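Local coordinates for erythrocyte membrane protein 1 (Plasmodium falciparum, PDB 2XU0) that probably binds receptors on the host cell surface as part of a longer parasite adhesin, of which this is the N-terminal segment with the first Duffy-binding-like domain, implicated in rosetting, at residues H155-L158 with G159-V163; Q222-F225 with K226-K230; T469-L472 with Y473-C477. The protein carries 10 engineered substitutions. All blocks are in the same frame, centred on the assembly; numbering follows the deposited sequence.

How the contacts relate
Contacts 1 and 2 form one packing unit, while contact 3 stands apart from both. The first two lie on neighbouring helices of the Duffy binding domain, their centres 14 Å apart, and Leu157 of contact 1 joins them: its CD2 comes within 3.4 Å of Phe225 CZ and 4.1 Å of Ile228 CD1, while its CB lies 4.0 Å from Val224 CG1. Contact 3, a turn tied down by disulfides near the C-terminus, sits on the opposite side of the chain's centre, its own centre 64 Å from that of contact 1 and 71 Å from that of contact 2. All three lie away from the magnesium and proline sites.

Contact 1 of 3, residues H155-L158 with G159-V163; sequences HDLL and GNVLV
Leu157 and Leu158 meet Val161 and Leu162 one helical turn further on, and the contact illustrates how a helix binds its own successive turns through both backbone and side chains. The backbone bonds come first. Val161 N donates to Leu157 O at 3.0 Å and Leu162 N to Leu158 O at 2.8 Å. Gly159 N also bonds to His155 O at 3.1 Å, whereas the bond from Asn160 N to Asp156 O is long and weak at 3.5 Å.

The apolar contacts follow the same spacing. Leu158 has its CG trans to the backbone N (chi1 -178°), which sets the branch beside its own carbonyl carbon, where CG lies 4.0 Å from Leu162 CG and CD1 meets Leu162 CD2. Leu157 CD1 reaches Val161 CG2 at 4.2 Å, a looser touch.

Among the polar side chains, Asp156 turns back to the residues just ahead of the helix, where OD2 accepts hydrogen bonds from the backbone N of Asn152 and of Thr153. Leu157 packs against Trp256, and Leu158 against Asn260 and Gln263, all of helix 249-268. The arrangement is that of an amphipathic alpha helix in the helical Duffy-binding-like fold, its leucines turned into the bundle.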
ATOM      1  N   HIS A 155       4.806  12.295  26.273  1.00 52.34           N
ATOM      2  CA  HIS A 155       3.360  12.530  26.322  1.00 52.60           C
ATOM      3  C   HIS A 155       2.972  13.602  25.330  1.00 53.03           C
ATOM      4  O   HIS A 155       1.934  13.475  24.686  1.00 51.81           O
ATOM      5  CB  HIS A 155       2.896  12.925  27.732  1.00 54.65           C
ATOM      6  CG  HIS A 155       3.459  12.054  28.804  1.00 59.17           C
ATOM      7  ND1 HIS A 155       4.432  12.519  29.669  1.00 61.82           N
ATOM      8  CD2 HIS A 155       3.194  10.761  29.095  1.00 61.40           C
ATOM      9  CE1 HIS A 155       4.714  11.501  30.466  1.00 61.51           C
ATOM     10  NE2 HIS A 155       3.999  10.417  30.150  1.00 61.60           N
ATOM     11  N   ASP A 156       3.806  14.660  25.189  1.00 49.11           N
ATOM     12  CA  ASP A 156       3.533  15.743  24.230  1.00 48.13           C
ATOM     13  C   ASP A 156       3.563  15.216  22.808  1.00 48.75           C
ATOM     14  O   ASP A 156       2.726  15.598  22.007  1.00 48.04           O
ATOM     15  CB  ASP A 156       4.525  16.917  24.379  1.00 50.61           C
ATOM     16  CG  ASP A 156       4.518  17.616  25.732  1.00 63.50           C
ATOM     17  OD1 ASP A 156       3.447  17.664  26.376  1.00 67.78           O
ATOM     18  OD2 ASP A 156       5.583  18.120  26.140  1.00 65.64           O
ATOM     19  N   LEU A 157       4.519  14.327  22.499  1.00 45.24           N
ATOM     20  CA  LEU A 157       4.659  13.720  21.173  1.00 43.77           C
ATOM     21  C   LEU A 157       3.479  12.794  20.879  1.00 45.13           C
ATOM     22  O   LEU A 157       2.865  12.917  19.820  1.00 44.53           O
ATOM     23  CB  LEU A 157       5.979  12.953  21.080  1.00 43.66           C
ATOM     24  CG  LEU A 157       6.241  12.229  19.748  1.00 47.51           C
ATOM     25  CD1 LEU A 157       6.389  13.213  18.606  1.00 46.88           C
ATOM     26  CD2 LEU A 157       7.444  11.330  19.864  1.00 46.17           C
ATOM     27  N   LEU A 158       3.118  11.922  21.841  1.00 42.14           N
ATOM     28  CA  LEU A 158       1.987  11.011  21.666  1.00 42.08           C
ATOM     29  C   LEU A 158       0.738  11.768  21.283  1.00 46.21           C
ATOM     30  O   LEU A 158       0.064  11.361  20.333  1.00 47.27           O
ATOM     31  CB  LEU A 158       1.744  10.125  22.911  1.00 42.50           C
ATOM     32  CG  LEU A 158       0.580   9.120  22.757  1.00 47.40           C
ATOM     33  CD1 LEU A 158       0.933   7.982  21.837  1.00 47.53           C
ATOM     34  CD2 LEU A 158       0.111   8.625  24.071  1.00 51.16           C
ATOM     35  N   GLY A 159       0.481  12.889  21.975  1.00 41.47           N
ATOM     36  CA  GLY A 159      -0.663  13.760  21.720  1.00 40.65           C
ATOM     37  C   GLY A 159      -0.764  14.117  20.256  1.00 43.24           C
ATOM     38  O   GLY A 159      -1.770  13.815  19.621  1.00 43.94           O
ATOM     39  N   ASN A 160       0.322  14.673  19.695  1.00 39.59           N
ATOM     40  CA  ASN A 160       0.423  15.022  18.268  1.00 39.07           C
ATOM     41  C   ASN A 160       0.209  13.838  17.322  1.00 38.68           C
ATOM     42  O   ASN A 160      -0.557  13.953  16.365  1.00 37.41           O
ATOM     43  CB  ASN A 160       1.768  15.698  17.976  1.00 42.01           C
ATOM     44  CG  ASN A 160       1.871  17.055  18.622  1.00 63.72           C
ATOM     45  OD1 ASN A 160       2.416  17.211  19.718  1.00 59.11           O
ATOM     46  ND2 ASN A 160       1.304  18.055  17.979  1.00 53.22           N
ATOM     47  N   VAL A 161       0.854  12.691  17.621  1.00 36.91           N
ATOM     48  CA  VAL A 161       0.750  11.464  16.823  1.00 36.34           C
ATOM     49  C   VAL A 161      -0.665  10.892  16.838  1.00 39.86           C
ATOM     50  O   VAL A 161      -1.152  10.432  15.807  1.00 39.51           O
ATOM     51  CB  VAL A 161       1.870  10.428  17.171  1.00 40.08           C
ATOM     52  CG1 VAL A 161       1.715   9.142  16.336  1.00 39.32           C
ATOM     53  CG2 VAL A 161       3.260  11.039  16.945  1.00 39.60           C
ATOM     54  N   LEU A 162      -1.356  10.970  17.989  1.00 39.61           N
ATOM     55  CA  LEU A 162      -2.753  10.502  18.081  1.00 39.47           C
ATOM     56  C   LEU A 162      -3.643  11.374  17.216  1.00 39.27           C
ATOM     57  O   LEU A 162      -4.513  10.854  16.522  1.00 38.26           O
ATOM     58  CB  LEU A 162      -3.275  10.479  19.527  1.00 39.83           C
ATOM     59  CG  LEU A 162      -2.657   9.488  20.523  1.00 45.40           C
ATOM     60  CD1 LEU A 162      -3.473   9.463  21.789  1.00 45.82           C
ATOM     61  CD2 LEU A 162      -2.578   8.076  19.977  1.00 47.11           C
ATOM     62  N   VAL A 163      -3.360  12.697  17.182  1.00 35.56           N
ATOM     63  CA  VAL A 163      -4.097  13.666  16.338  1.00 34.80           C
ATOM     64  C   VAL A 163      -3.888  13.284  14.859  1.00 38.41           C
ATOM     65  O   VAL A 163      -4.858  13.257  14.098  1.00 37.80           O
ATOM     66  CB  VAL A 163      -3.675  15.145  16.661  1.00 39.62           C
ATOM     67  CG1 VAL A 163      -4.288  16.154  15.668  1.00 39.34           C
ATOM     68  CG2 VAL A 163      -4.037  15.521  18.110  1.00 39.51           C
TER

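Contact 2 of 3, residues Q222-F225 with K226-K230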
ATOM      1  N   GLN A 222      13.267  14.966  15.258  1.00 41.56           N
ATOM      2  CA  GLN A 222      14.600  14.882  15.864  1.00 43.14           C
ATOM      3  C   GLN A 222      14.840  15.873  17.019  1.00 47.80           C
ATOM      4  O   GLN A 222      15.558  15.525  17.959  1.00 46.69           O
ATOM      5  CB  GLN A 222      15.752  14.790  14.846  1.00 45.52           C
ATOM      6  CG  GLN A 222      15.743  15.812  13.738  1.00 65.40           C
ATOM      7  CD  GLN A 222      16.569  15.362  12.557  1.00 73.71           C
ATOM      8  OE1 GLN A 222      16.170  14.491  11.769  1.00 60.76           O
ATOM      9  NE2 GLN A 222      17.720  15.990  12.381  1.00 65.61           N
ATOM     10  N   VAL A 223      14.131  17.032  17.012  1.00 45.45           N
ATOM     11  CA  VAL A 223      14.172  18.045  18.077  1.00 45.93           C
ATOM     12  C   VAL A 223      13.408  17.491  19.298  1.00 49.84           C
ATOM     13  O   VAL A 223      13.961  17.460  20.404  1.00 48.84           O
ATOM     14  CB  VAL A 223      13.620  19.424  17.597  1.00 50.72           C
ATOM     15  CG1 VAL A 223      13.350  20.370  18.776  1.00 50.60           C
ATOM     16  CG2 VAL A 223      14.565  20.081  16.581  1.00 50.33           C
ATOM     17  N   VAL A 224      12.161  17.006  19.084  1.00 47.28           N
ATOM     18  CA  VAL A 224      11.329  16.416  20.154  1.00 47.13           C
ATOM     19  C   VAL A 224      12.039  15.231  20.811  1.00 49.92           C
ATOM     20  O   VAL A 224      12.077  15.144  22.040  1.00 50.10           O
ATOM     21  CB  VAL A 224       9.902  16.040  19.682  1.00 52.00           C
ATOM     22  CG1 VAL A 224       9.058  15.515  20.843  1.00 52.70           C
ATOM     23  CG2 VAL A 224       9.215  17.227  19.045  1.00 51.61           C
ATOM     24  N   PHE A 225      12.639  14.349  19.996  1.00 44.84           N
ATOM     25  CA  PHE A 225      13.351  13.175  20.504  1.00 43.01           C
ATOM     26  C   PHE A 225      14.660  13.467  21.249  1.00 49.65           C
ATOM     27  O   PHE A 225      15.067  12.663  22.091  1.00 49.09           O
ATOM     28  CB  PHE A 225      13.463  12.083  19.434  1.00 42.74           C
ATOM     29  CG  PHE A 225      12.250  11.171  19.344  1.00 40.56           C
ATOM     30  CD1 PHE A 225      12.037  10.171  20.293  1.00 41.06           C
ATOM     31  CD2 PHE A 225      11.378  11.252  18.265  1.00 38.95           C
ATOM     32  CE1 PHE A 225      10.944   9.305  20.193  1.00 40.73           C
ATOM     33  CE2 PHE A 225      10.310  10.354  18.136  1.00 41.10           C
ATOM     34  CZ  PHE A 225      10.099   9.385  19.101  1.00 39.14           C
ATOM     35  N   LYS A 226      15.287  14.639  20.983  1.00 49.24           N
ATOM     36  CA  LYS A 226      16.496  15.112  21.683  1.00 49.02           C
ATOM     37  C   LYS A 226      16.085  15.552  23.117  1.00 51.18           C
ATOM     38  O   LYS A 226      16.718  15.157  24.097  1.00 50.95           O
ATOM     39  CB  LYS A 226      17.137  16.266  20.897  1.00 53.09           C
ATOM     40  CG  LYS A 226      18.513  16.688  21.426  1.00 74.48           C
ATOM     41  CD  LYS A 226      19.166  17.724  20.525  1.00 84.79           C
ATOM     42  CE  LYS A 226      20.489  18.210  21.059  1.00 94.31           C
ATOM     43  NZ  LYS A 226      21.016  19.343  20.248  1.00101.82           N
ATOM     44  N   LYS A 227      14.967  16.302  23.218  1.00 46.71           N
ATOM     45  CA  LYS A 227      14.338  16.732  24.467  1.00 45.88           C
ATOM     46  C   LYS A 227      13.958  15.520  25.308  1.00 49.81           C
ATOM     47  O   LYS A 227      14.336  15.465  26.478  1.00 50.48           O
ATOM     48  CB  LYS A 227      13.094  17.593  24.176  1.00 47.27           C
ATOM     49  CG  LYS A 227      13.440  18.938  23.566  1.00 52.21           C
ATOM     50  CD  LYS A 227      12.218  19.642  23.071  1.00 59.95           C
ATOM     51  CE  LYS A 227      12.491  21.077  22.706  1.00 60.67           C
ATOM     52  NZ  LYS A 227      11.237  21.777  22.344  1.00 63.04           N
ATOM     53  N   ILE A 228      13.266  14.517  24.706  1.00 46.06           N
ATOM     54  CA  ILE A 228      12.861  13.275  25.393  1.00 44.90           C
ATOM     55  C   ILE A 228      14.089  12.592  25.981  1.00 50.41           C
ATOM     56  O   ILE A 228      14.066  12.266  27.161  1.00 50.94           O
ATOM     57  CB  ILE A 228      11.981  12.316  24.504  1.00 47.21           C
ATOM     58  CG1 ILE A 228      10.640  12.978  24.143  1.00 47.15           C
ATOM     59  CG2 ILE A 228      11.727  10.970  25.210  1.00 47.99           C
ATOM     60  CD1 ILE A 228       9.879  12.351  22.939  1.00 59.79           C
ATOM     61  N   TYR A 229      15.175  12.439  25.185  1.00 47.83           N
ATOM     62  CA  TYR A 229      16.419  11.811  25.625  1.00 48.83           C
ATOM     63  C   TYR A 229      17.035  12.517  26.823  1.00 58.07           C
ATOM     64  O   TYR A 229      17.481  11.838  27.749  1.00 58.47           O
ATOM     65  CB  TYR A 229      17.449  11.724  24.493  1.00 49.09           C
ATOM     66  CG  TYR A 229      18.721  11.004  24.888  1.00 49.77           C
ATOM     67  CD1 TYR A 229      18.725   9.636  25.130  1.00 51.24           C
ATOM     68  CD2 TYR A 229      19.923  11.692  25.025  1.00 50.72           C
ATOM     69  CE1 TYR A 229      19.898   8.963  25.466  1.00 52.70           C
ATOM     70  CE2 TYR A 229      21.102  11.032  25.373  1.00 51.44           C
ATOM     71  CZ  TYR A 229      21.085   9.666  25.589  1.00 58.92           C
ATOM     72  OH  TYR A 229      22.246   8.999  25.900  1.00 60.51           O
ATOM     73  N   LYS A 230      17.085  13.867  26.790  1.00 57.29           N
ATOM     74  CA  LYS A 230      17.634  14.683  27.878  1.00 58.36           C
ATOM     75  C   LYS A 230      16.771  14.548  29.141  1.00 64.06           C
ATOM     76  O   LYS A 230      17.314  14.495  30.245  1.00 64.36           O
ATOM     77  CB  LYS A 230      17.748  16.153  27.455  1.00 61.65           C
ATOM     78  CG  LYS A 230      18.996  16.464  26.629  1.00 85.17           C
ATOM     79  CD  LYS A 230      19.110  17.955  26.279  1.00101.34           C
ATOM     80  CE  LYS A 230      18.348  18.344  25.028  1.00116.60           C
ATOM     81  NZ  LYS A 230      18.649  19.738  24.611  1.00127.41           N
TER
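The Phe225 ring meets Ile228 obliquely, with CD1 of the ring 4.1 Å from CD1 of the isoleucine and the two side chains running side by side in the same direction. Beyond this pair, the Phe225 ring packs edge-to-face with Trp256, and the Tyr229 ring does the same with Tyr249. Both aromatic partners belong to helix 249-268, so the rings join two helices of the Duffy-binding-like bundle. Tyr229 takes little part in the local packing, but its OH is hydrogen-bonded to Arg237 O.

Helix 216-231 serves here as an example of one alpha helix with unlike sides. On the buried side, Val224 crosses Ile228 at an angle, with Val224 CG1 3.9 Å from Ile228 CD1. The isoleucine sends CG1 back toward the preceding turn, opposite its own carbonyl carbon (chi1 -64°), which lets CD1 touch both Val224 and Phe225.

The backbone pairing is not uniform. Lys227 N bonds almost straight to Val223 O (168°), Ile228 N reaches Val224 O at 3.0 Å and Tyr229 N reaches Phe225 O at 3.1 Å. Lys226 N is shared instead between Gln222 O and Val223 O, both weak bonds of 3.2 Å with N-H...O angles near 130°.

Nearer the surface, Lys227 lies alongside Val223, its CE 4.1 Å from Val223 CG1. The lysine chain is extended and runs beside the valine, touching it through CE, and its NZ is held by two acceptors just ahead of helix 154-175, Asn152 OD1 and Thr151 O.

Contact 3 of 3, residues T469-L472 with Y473-C477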
ATOM      1  N   THR A 469      -7.138  -6.436 -32.960  1.00 44.83           N
ATOM      2  CA  THR A 469      -7.576  -6.177 -34.339  1.00 44.91           C
ATOM      3  C   THR A 469      -8.785  -7.082 -34.600  1.00 48.55           C
ATOM      4  O   THR A 469      -8.870  -8.151 -34.000  1.00 45.77           O
ATOM      5  CB  THR A 469      -6.448  -6.474 -35.356  1.00 51.67           C
ATOM      6  OG1 THR A 469      -6.029  -7.835 -35.235  1.00 52.69           O
ATOM      7  CG2 THR A 469      -5.258  -5.541 -35.214  1.00 50.04           C
ATOM      8  N   CYS A 470      -9.725  -6.655 -35.462  1.00 46.35           N
ATOM      9  CA  CYS A 470     -10.919  -7.451 -35.795  1.00 46.46           C
ATOM     10  C   CYS A 470     -10.574  -8.899 -36.110  1.00 50.10           C
ATOM     11  O   CYS A 470      -9.642  -9.107 -36.897  1.00 48.76           O
ATOM     12  CB  CYS A 470     -11.669  -6.839 -36.977  1.00 46.58           C
ATOM     13  SG  CYS A 470     -12.632  -5.373 -36.571  1.00 50.57           S
ATOM     14  N   PRO A 471     -11.412  -9.892 -35.697  1.00 47.37           N
ATOM     15  CA  PRO A 471     -11.210 -11.268 -36.199  1.00 47.26           C
ATOM     16  C   PRO A 471     -11.220 -11.219 -37.739  1.00 52.44           C
ATOM     17  O   PRO A 471     -12.054 -10.512 -38.298  1.00 52.06           O
ATOM     18  CB  PRO A 471     -12.406 -12.031 -35.622  1.00 48.70           C
ATOM     19  CG  PRO A 471     -12.808 -11.241 -34.420  1.00 53.09           C
ATOM     20  CD  PRO A 471     -12.613  -9.811 -34.844  1.00 48.75           C
ATOM     21  N   LEU A 472     -10.204 -11.830 -38.393  1.00 50.61           N
ATOM     22  CA  LEU A 472      -9.914 -11.823 -39.846  1.00 51.98           C
ATOM     23  C   LEU A 472     -11.053 -11.736 -40.859  1.00 56.27           C
ATOM     24  O   LEU A 472     -10.912 -11.024 -41.859  1.00 54.81           O
ATOM     25  CB  LEU A 472      -8.962 -12.975 -40.258  1.00 52.53           C
ATOM     26  CG  LEU A 472      -7.526 -12.938 -39.731  1.00 57.66           C
ATOM     27  CD1 LEU A 472      -6.821 -14.235 -40.043  1.00 57.39           C
ATOM     28  CD2 LEU A 472      -6.733 -11.768 -40.330  1.00 61.13           C
ATOM     29  N   TYR A 473     -12.129 -12.516 -40.653  1.00 54.66           N
ATOM     30  CA  TYR A 473     -13.275 -12.597 -41.581  1.00 55.25           C
ATOM     31  C   TYR A 473     -14.517 -11.832 -41.089  1.00 60.12           C
ATOM     32  O   TYR A 473     -15.599 -11.961 -41.675  1.00 60.92           O
ATOM     33  CB  TYR A 473     -13.599 -14.081 -41.884  1.00 56.58           C
ATOM     34  CG  TYR A 473     -12.354 -14.918 -42.090  1.00 57.86           C
ATOM     35  CD1 TYR A 473     -11.947 -15.845 -41.133  1.00 59.74           C
ATOM     36  CD2 TYR A 473     -11.516 -14.699 -43.183  1.00 58.25           C
ATOM     37  CE1 TYR A 473     -10.767 -16.577 -41.290  1.00 59.85           C
ATOM     38  CE2 TYR A 473     -10.331 -15.413 -43.343  1.00 58.85           C
ATOM     39  CZ  TYR A 473      -9.962 -16.355 -42.399  1.00 64.77           C
ATOM     40  OH  TYR A 473      -8.786 -17.044 -42.574  1.00 63.06           O
ATOM     41  N   GLY A 474     -14.329 -11.027 -40.040  1.00 55.31           N
ATOM     42  CA  GLY A 474     -15.380 -10.238 -39.411  1.00 54.77           C
ATOM     43  C   GLY A 474     -16.198 -10.998 -38.388  1.00 58.34           C
ATOM     44  O   GLY A 474     -15.909 -12.163 -38.081  1.00 57.05           O
ATOM     45  N   VAL A 475     -17.212 -10.318 -37.823  1.00 56.16           N
ATOM     46  CA  VAL A 475     -18.127 -10.893 -36.828  1.00 56.81           C
ATOM     47  C   VAL A 475     -19.594 -10.702 -37.227  1.00 62.13           C
ATOM     48  O   VAL A 475     -19.938  -9.709 -37.868  1.00 61.35           O
ATOM     49  CB  VAL A 475     -17.867 -10.478 -35.342  1.00 60.88           C
ATOM     50  CG1 VAL A 475     -16.449 -10.811 -34.888  1.00 60.62           C
ATOM     51  CG2 VAL A 475     -18.190  -9.010 -35.084  1.00 60.76           C
ATOM     52  N   THR A 476     -20.446 -11.667 -36.855  1.00 60.40           N
ATOM     53  CA  THR A 476     -21.887 -11.625 -37.075  1.00 60.81           C
ATOM     54  C   THR A 476     -22.555 -11.681 -35.720  1.00 67.51           C
ATOM     55  O   THR A 476     -22.342 -12.617 -34.941  1.00 66.40           O
ATOM     56  CB  THR A 476     -22.368 -12.708 -38.062  1.00 65.05           C
ATOM     57  OG1 THR A 476     -21.738 -12.484 -39.321  1.00 64.55           O
ATOM     58  CG2 THR A 476     -23.882 -12.690 -38.261  1.00 61.29           C
ATOM     59  N   CYS A 477     -23.321 -10.640 -35.430  1.00 67.78           N
ATOM     60  CA  CYS A 477     -24.059 -10.518 -34.191  1.00 69.64           C
ATOM     61  C   CYS A 477     -25.524 -10.817 -34.499  1.00 77.09           C
ATOM     62  O   CYS A 477     -26.104 -10.226 -35.418  1.00 75.94           O
ATOM     63  CB  CYS A 477     -23.857  -9.133 -33.575  1.00 70.35           C
ATOM     64  SG  CYS A 477     -22.114  -8.706 -33.270  1.00 74.38           S
TER
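Pro471 faces Val475 across a tight turn, an example of a reversal closed by one backbone bond and flanked by apolar side chains. Just before it, Cys470 is joined by a disulfide to Cys354, which ties the approach to the turn to another part of the chain. Pro471 then makes two contacts of different kinds. Its ring crosses the valine side chain obliquely, CG lying 3.7 Å from Val475 CG1, and its carbonyl O accepts the hydrogen bond from Gly474 N at 2.9 Å. Tyr346 and His485 also pack against both Pro471 and Val475.

Leu472 comes next, with CB set over the centre of one face of the Tyr473 ring, 4.0 Å from the centroid and only 4° off the ring normal, a CH-pi contact. The tyrosine achieves this by turning CG away from its own carbonyl carbon (chi1 -41°), folding the ring back over its predecessor. Gly474 leaves the turn with a positive phi of 84°, a value that favours glycine. Together, Pro471 to Gly474 form a type I beta turn leading into strand 475-477, which pairs antiparallel with strand 483-485 and is cross-linked to it by the Cys477-Cys483 disulfide.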